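PDB 5NV8: EF-P arginine 32 rhamnosyl-transferase from Pseudomonas putida KT2440, which belongs to the EarP family of bacterial rhamnosyltransferases and has a two-lobed, GT-B-like architecture of Rossmann-type domains. Local coordinates for residues Gly197-Ser202 with Ser277-Ala282; Tyr206-Leu211 with Arg339-Asp344. All coordinates share one frame; numbering follows the deposited sequence.

How the contacts relate
Contact 1 pairs two parallel strands in the core of one lobe, and contact 2 fixes the loop that leaves the first of them against the end of helix 328-343; their centres lie about 19 Å apart. Along the chain the segments alternate, with 206-211 following 197-202 by a short connection. Trp214, in helix 211-220, which starts at the end of segment 206-211, joins the two: it touches Ile201 and Phe280 of contact 1 and packs edge-to-face with Trp341 of contact 2. Each contact reaches toward the bound 2'-deoxy-thymidine-beta-L-rhamnose at one end: the side chain of Ser202 is about 8 Å from the ligand, whereas Tyr206, at the start of the loop, hydrogen-bonds to it directly.

Contact 1: residues Gly197-Ser202 with Ser277-Ala282; sequences GALLIS and SCDFNA
Ser202 OG donates to Asn281 OD1 at 2.6 Å, meeting a lone pair in the plane of the amide. Ser202 and Asn281 project to the same face of the sheet, and with chi1 69°, placing OG between the backbone N and the carbonyl carbon, the hydroxyl is aimed at OD1. There a water donates to the same OG and also to Ala282 O, while Asn281 ND2 is held by Leu275 O. On the other face Ile201 and Phe280 pair: methyl CG2 of Ile201 comes to the ring edge near CD2 (3.9 Å), and Trp214 touches both residues. These are neighbouring parallel strands, 199-203 and 280-284, in the middle of a Rossmann-like sheet, where Ser202 N binds Phe280 O at 3.0 Å and Ala282 N binds Ser202 O at 2.7 Å. Before the regular pairing, Leu200 O takes both Asp279 N and Phe280 N. Asp279 replies through its side chain: OD2 receives Leu200 N at 3.2 Å almost straight (175°), on the anti side and somewhat out of the carboxylate plane. Its CB rests on CD1 of Leu199 at 3.6 Å. Cys278 turns SG between CG of Leu200 (3.9 Å) and CB of Ser202.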
ATOM      1  N   GLY A 197       2.864 -16.155  18.814  1.00 29.36           N
ATOM      2  CA  GLY A 197       1.538 -15.732  19.221  1.00 34.23           C
ATOM      3  C   GLY A 197       1.278 -14.244  19.158  1.00 41.59           C
ATOM      4  O   GLY A 197       0.259 -13.788  19.685  1.00 53.72           O
ATOM      5  N   ALA A 198       2.156 -13.473  18.528  1.00 26.74           N
ATOM      6  CA  ALA A 198       2.024 -12.025  18.478  1.00 28.47           C
ATOM      7  C   ALA A 198       1.313 -11.576  17.207  1.00 28.18           C
ATOM      8  O   ALA A 198       1.457 -12.181  16.141  1.00 24.87           O
ATOM      9  CB  ALA A 198       3.393 -11.348  18.557  1.00 26.40           C
ATOM     10  N   LEU A 199       0.537 -10.499  17.339  1.00 27.19           N
ATOM     11  CA  LEU A 199      -0.066  -9.846  16.185  1.00 28.61           C
ATOM     12  C   LEU A 199       1.002  -9.077  15.413  1.00 31.45           C
ATOM     13  O   LEU A 199       1.744  -8.283  15.995  1.00 41.40           O
ATOM     14  CB  LEU A 199      -1.185  -8.901  16.637  1.00 31.42           C
ATOM     15  CG  LEU A 199      -2.101  -8.324  15.550  1.00 35.31           C
ATOM     16  CD1 LEU A 199      -3.151  -9.341  15.128  1.00 31.78           C
ATOM     17  CD2 LEU A 199      -2.759  -7.031  16.023  1.00 27.19           C
ATOM     18  N   LEU A 200       1.091  -9.317  14.105  1.00 33.88           N
ATOM     19  CA  LEU A 200       2.138  -8.737  13.267  1.00 32.13           C
ATOM     20  C   LEU A 200       1.536  -7.560  12.508  1.00 28.74           C
ATOM     21  O   LEU A 200       0.545  -7.728  11.792  1.00 36.43           O
ATOM     22  CB  LEU A 200       2.707  -9.784  12.302  1.00 33.85           C
ATOM     23  CG  LEU A 200       4.100  -9.590  11.681  1.00 28.83           C
ATOM     24  CD1 LEU A 200       5.187  -9.470  12.753  1.00 25.34           C
ATOM     25  CD2 LEU A 200       4.461 -10.691  10.675  1.00 34.15           C
ATOM     26  N   ILE A 201       2.115  -6.373  12.689  1.00 33.84           N
ATOM     27  CA  ILE A 201       1.605  -5.126  12.127  1.00 34.33           C
ATOM     28  C   ILE A 201       2.739  -4.428  11.393  1.00 37.11           C
ATOM     29  O   ILE A 201       3.794  -4.168  11.982  1.00 35.16           O
ATOM     30  CB  ILE A 201       1.025  -4.199  13.215  1.00 31.43           C
ATOM     31  CG1 ILE A 201      -0.136  -4.867  13.952  1.00 31.99           C
ATOM     32  CG2 ILE A 201       0.619  -2.858  12.601  1.00 29.41           C
ATOM     33  CD1 ILE A 201      -0.688  -4.006  15.084  1.00 23.47           C
ATOM     34  N   SER A 202       2.539  -4.154  10.111  1.00 23.62           N
ATOM     35  CA  SER A 202       3.445  -3.297   9.361  1.00 24.42           C
ATOM     36  C   SER A 202       2.902  -1.875   9.368  1.00 24.96           C
ATOM     37  O   SER A 202       1.696  -1.657   9.221  1.00 24.45           O
ATOM     38  CB  SER A 202       3.633  -3.783   7.916  1.00 24.04           C
ATOM     39  OG  SER A 202       2.458  -3.621   7.140  1.00 23.33           O
ATOM     40  N   SER A 277       2.319 -10.989   4.904  1.00 31.19           N
ATOM     41  CA  SER A 277       2.769 -11.708   6.089  1.00 23.02           C
ATOM     42  C   SER A 277       2.129 -11.213   7.380  1.00 33.46           C
ATOM     43  O   SER A 277       1.986 -11.997   8.325  1.00 28.50           O
ATOM     44  CB  SER A 277       4.293 -11.612   6.203  1.00 23.85           C
ATOM     45  OG  SER A 277       4.923 -12.487   5.278  1.00 33.74           O
ATOM     46  N   CYS A 278       1.732  -9.947   7.437  1.00 25.64           N
ATOM     47  CA  CYS A 278       1.243  -9.325   8.658  1.00 29.40           C
ATOM     48  C   CYS A 278      -0.279  -9.423   8.754  1.00 32.20           C
ATOM     49  O   CYS A 278      -0.986  -9.544   7.751  1.00 29.49           O
ATOM     50  CB  CYS A 278       1.671  -7.855   8.709  1.00 27.16           C
ATOM     51  SG  CYS A 278       3.417  -7.556   8.445  1.00 34.10           S
ATOM     52  N   ASP A 279      -0.782  -9.353   9.988  1.00 24.55           N
ATOM     53  CA  ASP A 279      -2.218  -9.396  10.230  1.00 21.70           C
ATOM     54  C   ASP A 279      -2.878  -8.027  10.130  1.00 30.16           C
ATOM     55  O   ASP A 279      -4.112  -7.951  10.110  1.00 21.67           O
ATOM     56  CB  ASP A 279      -2.500 -10.008  11.606  1.00 26.14           C
ATOM     57  CG  ASP A 279      -1.781 -11.326  11.811  1.00 34.83           C
ATOM     58  OD1 ASP A 279      -2.017 -12.264  11.019  1.00 39.76           O
ATOM     59  OD2 ASP A 279      -0.966 -11.417  12.753  1.00 25.90           O
ATOM     60  N   PHE A 280      -2.091  -6.953  10.065  1.00 21.54           N
ATOM     61  CA  PHE A 280      -2.613  -5.600   9.917  1.00 26.45           C
ATOM     62  C   PHE A 280      -1.548  -4.749   9.243  1.00 21.92           C
ATOM     63  O   PHE A 280      -0.394  -4.738   9.683  1.00 22.95           O
ATOM     64  CB  PHE A 280      -3.002  -5.002  11.273  1.00 25.73           C
ATOM     65  CG  PHE A 280      -3.719  -3.686  11.173  1.00 29.44           C
ATOM     66  CD1 PHE A 280      -5.043  -3.633  10.767  1.00 22.78           C
ATOM     67  CD2 PHE A 280      -3.073  -2.502  11.494  1.00 28.91           C
ATOM     68  CE1 PHE A 280      -5.709  -2.422  10.675  1.00 28.33           C
ATOM     69  CE2 PHE A 280      -3.733  -1.288  11.406  1.00 23.98           C
ATOM     70  CZ  PHE A 280      -5.053  -1.250  10.995  1.00 28.82           C
ATOM     71  N   ASN A 281      -1.929  -4.042   8.183  1.00 22.03           N
ATOM     72  CA  ASN A 281      -0.983  -3.281   7.374  1.00 29.37           C
ATOM     73  C   ASN A 281      -1.402  -1.819   7.332  1.00 24.23           C
ATOM     74  O   ASN A 281      -2.466  -1.489   6.799  1.00 26.86           O
ATOM     75  CB  ASN A 281      -0.891  -3.852   5.958  1.00 26.23           C
ATOM     76  CG  ASN A 281      -0.329  -5.262   5.935  1.00 28.46           C
ATOM     77  OD1 ASN A 281       0.856  -5.478   6.202  1.00 21.85           O
ATOM     78  ND2 ASN A 281      -1.172  -6.228   5.594  1.00 23.22           N
ATOM     79  N   ALA A 282      -0.558  -0.946   7.872  1.00 29.59           N
ATOM     80  CA  ALA A 282      -0.783   0.494   7.834  1.00 25.19           C
ATOM     81  C   ALA A 282       0.034   1.074   6.684  1.00 30.19           C
ATOM     82  O   ALA A 282       1.267   1.111   6.748  1.00 32.10           O
ATOM     83  CB  ALA A 282      -0.403   1.139   9.166  1.00 32.99           C
TER
HETATM   84  O   HOH W   1       3.096  -1.091   5.643  1.00 31.15           O

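Contact 2: residues Tyr206-Leu211 with Arg339-Asp344; sequences YENPQL and RAWNMD. With TRH (2'-deoxy-thymidine-beta-L-rhamnose), chain B.
Asn208 lays its amide flat over the indole of Trp341, the two planes only 16° apart. ND2 stands 3.2 Å above the ring plane, over its centre, and CB lies over the face of the six-membered ring in a CH-pi contact, 4.0 Å from the centroid. The same ND2 donates to the backbone O of Trp341; the modelled 2.5 Å is very short, so the exact length is doubtful, although the N-H points well at the oxygen. At the other end of the amide, OD1 accepts Gln210 N at 3.1 Å on an in-plane lone pair, an Asx turn within the type I beta turn Asn208-Leu211. Held by OD1 and, if the short bond is real, by ND2, the amide is probably restrained in rotation, and it links the turn to helix 328-343. The CB of Trp341 points away from the loop, but with CG anti to the backbone N (chi1 -164°) the indole swings back beneath Asn208, and its CZ3 edge faces Gln210 O at 4.0 Å.

A second touch lies where the chain leaves the helix at Asp344, a residue with positive phi. Its carboxylate stands nearly at right angles to the Gln210 amide. OD1 meets CG of Gln210 at 3.1 Å and takes a weak hydrogen bond from NE2 at 3.4 Å; the firmer partner of this amide is Met347 N, bound by OE1. Pro209 CG rests beside the same carboxylate.

At the start of the loop, Tyr206 turns to the ligand, its OH donating to phosphate oxygen O4P over a similarly short modelled distance. In the chain this loop connects strand 199-203 to helix 211-220, while Trp341 carries helix 328-343 against Leu203, Leu300 and His302 of the sheet, Trp214 of helix 211-220 and Met347 of helix 347-355.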
ATOM      1  N   TYR A 206       3.430   8.761   7.043  1.00 40.38           N
ATOM      2  CA  TYR A 206       4.125  10.025   7.233  1.00 41.65           C
ATOM      3  C   TYR A 206       4.253  10.292   8.735  1.00 46.38           C
ATOM      4  O   TYR A 206       4.177   9.368   9.549  1.00 51.15           O
ATOM      5  CB  TYR A 206       3.382  11.146   6.498  1.00 50.01           C
ATOM      6  CG  TYR A 206       2.975  10.802   5.083  1.00 48.26           C
ATOM      7  CD1 TYR A 206       3.863  10.956   4.025  1.00 43.09           C
ATOM      8  CD2 TYR A 206       1.700  10.327   4.805  1.00 45.90           C
ATOM      9  CE1 TYR A 206       3.491  10.646   2.730  1.00 43.40           C
ATOM     10  CE2 TYR A 206       1.321  10.012   3.518  1.00 45.40           C
ATOM     11  CZ  TYR A 206       2.217  10.174   2.485  1.00 47.61           C
ATOM     12  OH  TYR A 206       1.835   9.856   1.204  1.00 44.86           O
ATOM     13  N   GLU A 207       4.450  11.549   9.121  1.00 47.87           N
ATOM     14  CA  GLU A 207       4.424  11.914  10.533  1.00 51.73           C
ATOM     15  C   GLU A 207       2.976  12.000  10.991  1.00 53.97           C
ATOM     16  O   GLU A 207       2.198  12.804  10.466  1.00 58.02           O
ATOM     17  CB  GLU A 207       5.141  13.240  10.787  1.00 56.79           C
ATOM     18  CG  GLU A 207       6.555  13.335  10.244  1.00 57.97           C
ATOM     19  CD  GLU A 207       6.589  13.599   8.759  1.00 60.69           C
ATOM     20  OE1 GLU A 207       5.755  14.392   8.274  1.00 68.51           O
ATOM     21  OE2 GLU A 207       7.449  13.013   8.069  1.00 60.09           O
ATOM     22  N   ASN A 208       2.613  11.168  11.960  1.00 54.77           N
ATOM     23  CA  ASN A 208       1.265  11.165  12.498  1.00 63.55           C
ATOM     24  C   ASN A 208       1.298  11.652  13.937  1.00 56.69           C
ATOM     25  O   ASN A 208       2.041  11.089  14.757  1.00 58.51           O
ATOM     26  CB  ASN A 208       0.649   9.771  12.418  1.00 39.80           C
ATOM     27  CG  ASN A 208      -0.861   9.808  12.393  1.00 39.28           C
ATOM     28  OD1 ASN A 208      -1.495  10.235  13.357  1.00 40.11           O
ATOM     29  ND2 ASN A 208      -1.447   9.374  11.284  1.00 48.64           N
ATOM     30  N   PRO A 209       0.527  12.682  14.291  1.00 59.24           N
ATOM     31  CA  PRO A 209       0.550  13.182  15.673  1.00 56.24           C
ATOM     32  C   PRO A 209      -0.109  12.232  16.664  1.00 55.52           C
ATOM     33  O   PRO A 209      -0.244  12.562  17.846  1.00 61.11           O
ATOM     34  CB  PRO A 209      -0.212  14.512  15.574  1.00 61.35           C
ATOM     35  CG  PRO A 209      -1.098  14.351  14.384  1.00 63.14           C
ATOM     36  CD  PRO A 209      -0.329  13.499  13.413  1.00 63.49           C
ATOM     37  N   GLN A 210      -0.520  11.051  16.199  1.00 51.65           N
ATOM     38  CA  GLN A 210      -1.166  10.066  17.056  1.00 46.96           C
ATOM     39  C   GLN A 210      -0.391   8.760  17.146  1.00 38.47           C
ATOM     40  O   GLN A 210      -0.921   7.777  17.680  1.00 44.68           O
ATOM     41  CB  GLN A 210      -2.594   9.799  16.577  1.00 47.10           C
ATOM     42  CG  GLN A 210      -3.571  10.814  17.122  1.00 59.32           C
ATOM     43  CD  GLN A 210      -4.369  10.289  18.294  1.00 63.71           C
ATOM     44  OE1 GLN A 210      -4.183   9.153  18.732  1.00 53.63           O
ATOM     45  NE2 GLN A 210      -5.223  11.139  18.849  1.00 69.27           N
ATOM     46  N   LEU A 211       0.846   8.720  16.647  1.00 38.84           N
ATOM     47  CA  LEU A 211       1.653   7.510  16.764  1.00 44.45           C
ATOM     48  C   LEU A 211       1.876   7.136  18.224  1.00 43.61           C
ATOM     49  O   LEU A 211       1.808   5.956  18.588  1.00 35.28           O
ATOM     50  CB  LEU A 211       2.991   7.700  16.049  1.00 42.42           C
ATOM     51  CG  LEU A 211       4.051   6.617  16.265  1.00 46.24           C
ATOM     52  CD1 LEU A 211       3.849   5.450  15.307  1.00 38.85           C
ATOM     53  CD2 LEU A 211       5.446   7.201  16.115  1.00 49.73           C
ATOM     54  N   ARG A 339     -10.544   7.529  10.623  1.00 44.44           N
ATOM     55  CA  ARG A 339     -10.598   8.973  10.834  1.00 49.89           C
ATOM     56  C   ARG A 339      -9.588   9.411  11.887  1.00 48.16           C
ATOM     57  O   ARG A 339      -8.969  10.473  11.756  1.00 42.37           O
ATOM     58  CB  ARG A 339     -12.008   9.393  11.244  1.00 54.30           C
ATOM     59  CG  ARG A 339     -13.031   9.327  10.123  1.00 56.36           C
ATOM     60  CD  ARG A 339     -14.443   9.491  10.662  1.00 59.11           C
ATOM     61  NE  ARG A 339     -15.426   9.611   9.590  1.00 60.38           N
ATOM     62  CZ  ARG A 339     -16.741   9.598   9.779  1.00 58.17           C
ATOM     63  NH1 ARG A 339     -17.235   9.471  11.004  1.00 54.24           N
ATOM     64  NH2 ARG A 339     -17.562   9.714   8.744  1.00 61.99           N
ATOM     65  N   ALA A 340      -9.401   8.598  12.931  1.00 47.08           N
ATOM     66  CA  ALA A 340      -8.482   8.959  14.007  1.00 39.76           C
ATOM     67  C   ALA A 340      -7.046   9.061  13.507  1.00 40.89           C
ATOM     68  O   ALA A 340      -6.309   9.976  13.897  1.00 47.05           O
ATOM     69  CB  ALA A 340      -8.587   7.939  15.138  1.00 36.94           C
ATOM     70  N   TRP A 341      -6.630   8.132  12.645  1.00 41.98           N
ATOM     71  CA  TRP A 341      -5.286   8.139  12.081  1.00 35.82           C
ATOM     72  C   TRP A 341      -5.046   9.317  11.147  1.00 39.69           C
ATOM     73  O   TRP A 341      -3.889   9.594  10.810  1.00 38.67           O
ATOM     74  CB  TRP A 341      -5.042   6.818  11.341  1.00 35.82           C
ATOM     75  CG  TRP A 341      -3.603   6.507  11.022  1.00 36.65           C
ATOM     76  CD1 TRP A 341      -3.084   6.220   9.790  1.00 35.08           C
ATOM     77  CD2 TRP A 341      -2.506   6.431  11.944  1.00 36.93           C
ATOM     78  NE1 TRP A 341      -1.736   5.976   9.888  1.00 32.00           N
ATOM     79  CE2 TRP A 341      -1.355   6.101  11.197  1.00 42.31           C
ATOM     80  CE3 TRP A 341      -2.384   6.616  13.325  1.00 39.86           C
ATOM     81  CZ2 TRP A 341      -0.099   5.953  11.786  1.00 32.67           C
ATOM     82  CZ3 TRP A 341      -1.136   6.467  13.909  1.00 39.22           C
ATOM     83  CH2 TRP A 341      -0.011   6.139  13.140  1.00 36.18           C
ATOM     84  N   ASN A 342      -6.101  10.020  10.729  1.00 43.08           N
ATOM     85  CA  ASN A 342      -5.975  11.131   9.798  1.00 45.02           C
ATOM     86  C   ASN A 342      -6.499  12.456  10.339  1.00 44.53           C
ATOM     87  O   ASN A 342      -6.212  13.497   9.738  1.00 46.81           O
ATOM     88  CB  ASN A 342      -6.705  10.813   8.482  1.00 41.00           C
ATOM     89  CG  ASN A 342      -6.042   9.691   7.699  1.00 40.93           C
ATOM     90  OD1 ASN A 342      -4.985   9.875   7.094  1.00 38.96           O
ATOM     91  ND2 ASN A 342      -6.668   8.520   7.705  1.00 42.58           N
ATOM     92  N   MET A 343      -7.253  12.454  11.445  1.00 44.85           N
ATOM     93  CA  MET A 343      -7.833  13.680  11.986  1.00 56.95           C
ATOM     94  C   MET A 343      -7.525  13.864  13.469  1.00 59.09           C
ATOM     95  O   MET A 343      -8.190  14.666  14.136  1.00 50.62           O
ATOM     96  CB  MET A 343      -9.347  13.713  11.747  1.00 64.79           C
ATOM     97  CG  MET A 343      -9.768  13.219  10.366  1.00 64.73           C
ATOM     98  SD  MET A 343     -11.543  12.957  10.177  1.00 69.29           S
ATOM     99  CE  MET A 343     -12.197  14.403  11.004  1.00 68.53           C
ATOM    100  N   ASP A 344      -6.541  13.130  13.998  1.00 48.69           N
ATOM    101  CA  ASP A 344      -6.004  13.347  15.345  1.00 52.93           C
ATOM    102  C   ASP A 344      -7.020  13.007  16.437  1.00 46.62           C
ATOM    103  O   ASP A 344      -7.164  13.740  17.415  1.00 48.53           O
ATOM    104  CB  ASP A 344      -5.491  14.783  15.510  1.00 62.51           C
ATOM    105  CG  ASP A 344      -4.452  14.911  16.605  1.00 62.92           C
ATOM    106  OD1 ASP A 344      -4.074  13.879  17.192  1.00 61.65           O
ATOM    107  OD2 ASP A 344      -4.009  16.045  16.881  1.00 68.04           O
TER
HETATM  108  O4P TRH B 401       3.592   8.559   0.322  1.00 49.66           O
HETATM  109  P2  TRH B 401       3.924   7.758  -0.883  1.00 49.48           P
HETATM  110  O3P TRH B 401       5.515   7.498  -1.019  1.00 30.25           O
HETATM  111  O1  TRH B 401       3.413   8.448  -2.246  1.00 55.60           O
HETATM  112  C1  TRH B 401       2.738   9.719  -2.153  1.00 62.45           C
HETATM  113  C2  TRH B 401       2.202  10.154  -3.524  1.00 63.66           C
HETATM  114  O2  TRH B 401       3.089   9.767  -4.574  1.00 71.02           O
HETATM  115  C3  TRH B 401       2.073  11.681  -3.582  1.00 63.07           C
HETATM  116  O3  TRH B 401       3.354  12.258  -3.868  1.00 61.61           O
HETATM  117  C4  TRH B 401       1.592  12.195  -2.241  1.00 63.69           C
HETATM  118  O4  TRH B 401       0.340  11.563  -1.918  1.00 69.59           O
HETATM  119  OPP TRH B 401       3.253   6.290  -0.794  1.00 51.61           O
HETATM  120  P   TRH B 401       3.142   5.389  -2.111  1.00 44.85           P
HETATM  121  O1P TRH B 401       2.298   5.987  -3.175  1.00 42.09           O
HETATM  122  O2P TRH B 401       2.585   3.943  -1.657  1.00 55.46           O
HETATM  123  O5' TRH B 401       4.642   5.093  -2.614  1.00 36.83           O
HETATM  124  C5' TRH B 401       5.442   4.128  -1.934  1.00 30.53           C
HETATM  125  C4' TRH B 401       6.159   3.285  -2.975  1.00 25.71           C
HETATM  126  O4' TRH B 401       7.325   2.720  -2.314  1.00 25.46           O
HETATM  127  C3' TRH B 401       5.293   2.089  -3.318  1.00 37.48           C
HETATM  128  O3' TRH B 401       5.831   1.427  -4.469  1.00 38.80           O
HETATM  129  C2' TRH B 401       5.566   1.246  -2.093  1.00 35.03           C
HETATM  130  C1' TRH B 401       7.066   1.296  -2.252  1.00 32.79           C
HETATM  131  N11 TRH B 401       7.825   0.674  -1.146  1.00 45.27           N
HETATM  132  C21 TRH B 401       8.774  -0.220  -1.448  1.00 43.68           C
HETATM  133  O21 TRH B 401       8.994  -0.521  -2.620  1.00 45.28           O
HETATM  134  N31 TRH B 401       9.520  -0.821  -0.439  1.00 37.30           N
HETATM  135  C41 TRH B 401       9.296  -0.502   0.895  1.00 31.96           C
HETATM  136  O41 TRH B 401       9.968  -1.049   1.768  1.00 34.08           O
HETATM  137  C51 TRH B 401       8.315   0.428   1.214  1.00 41.60           C
HETATM  138  C5A TRH B 401       8.084   0.755   2.544  1.00 37.39           C
HETATM  139  C61 TRH B 401       7.576   1.024   0.195  1.00 47.36           C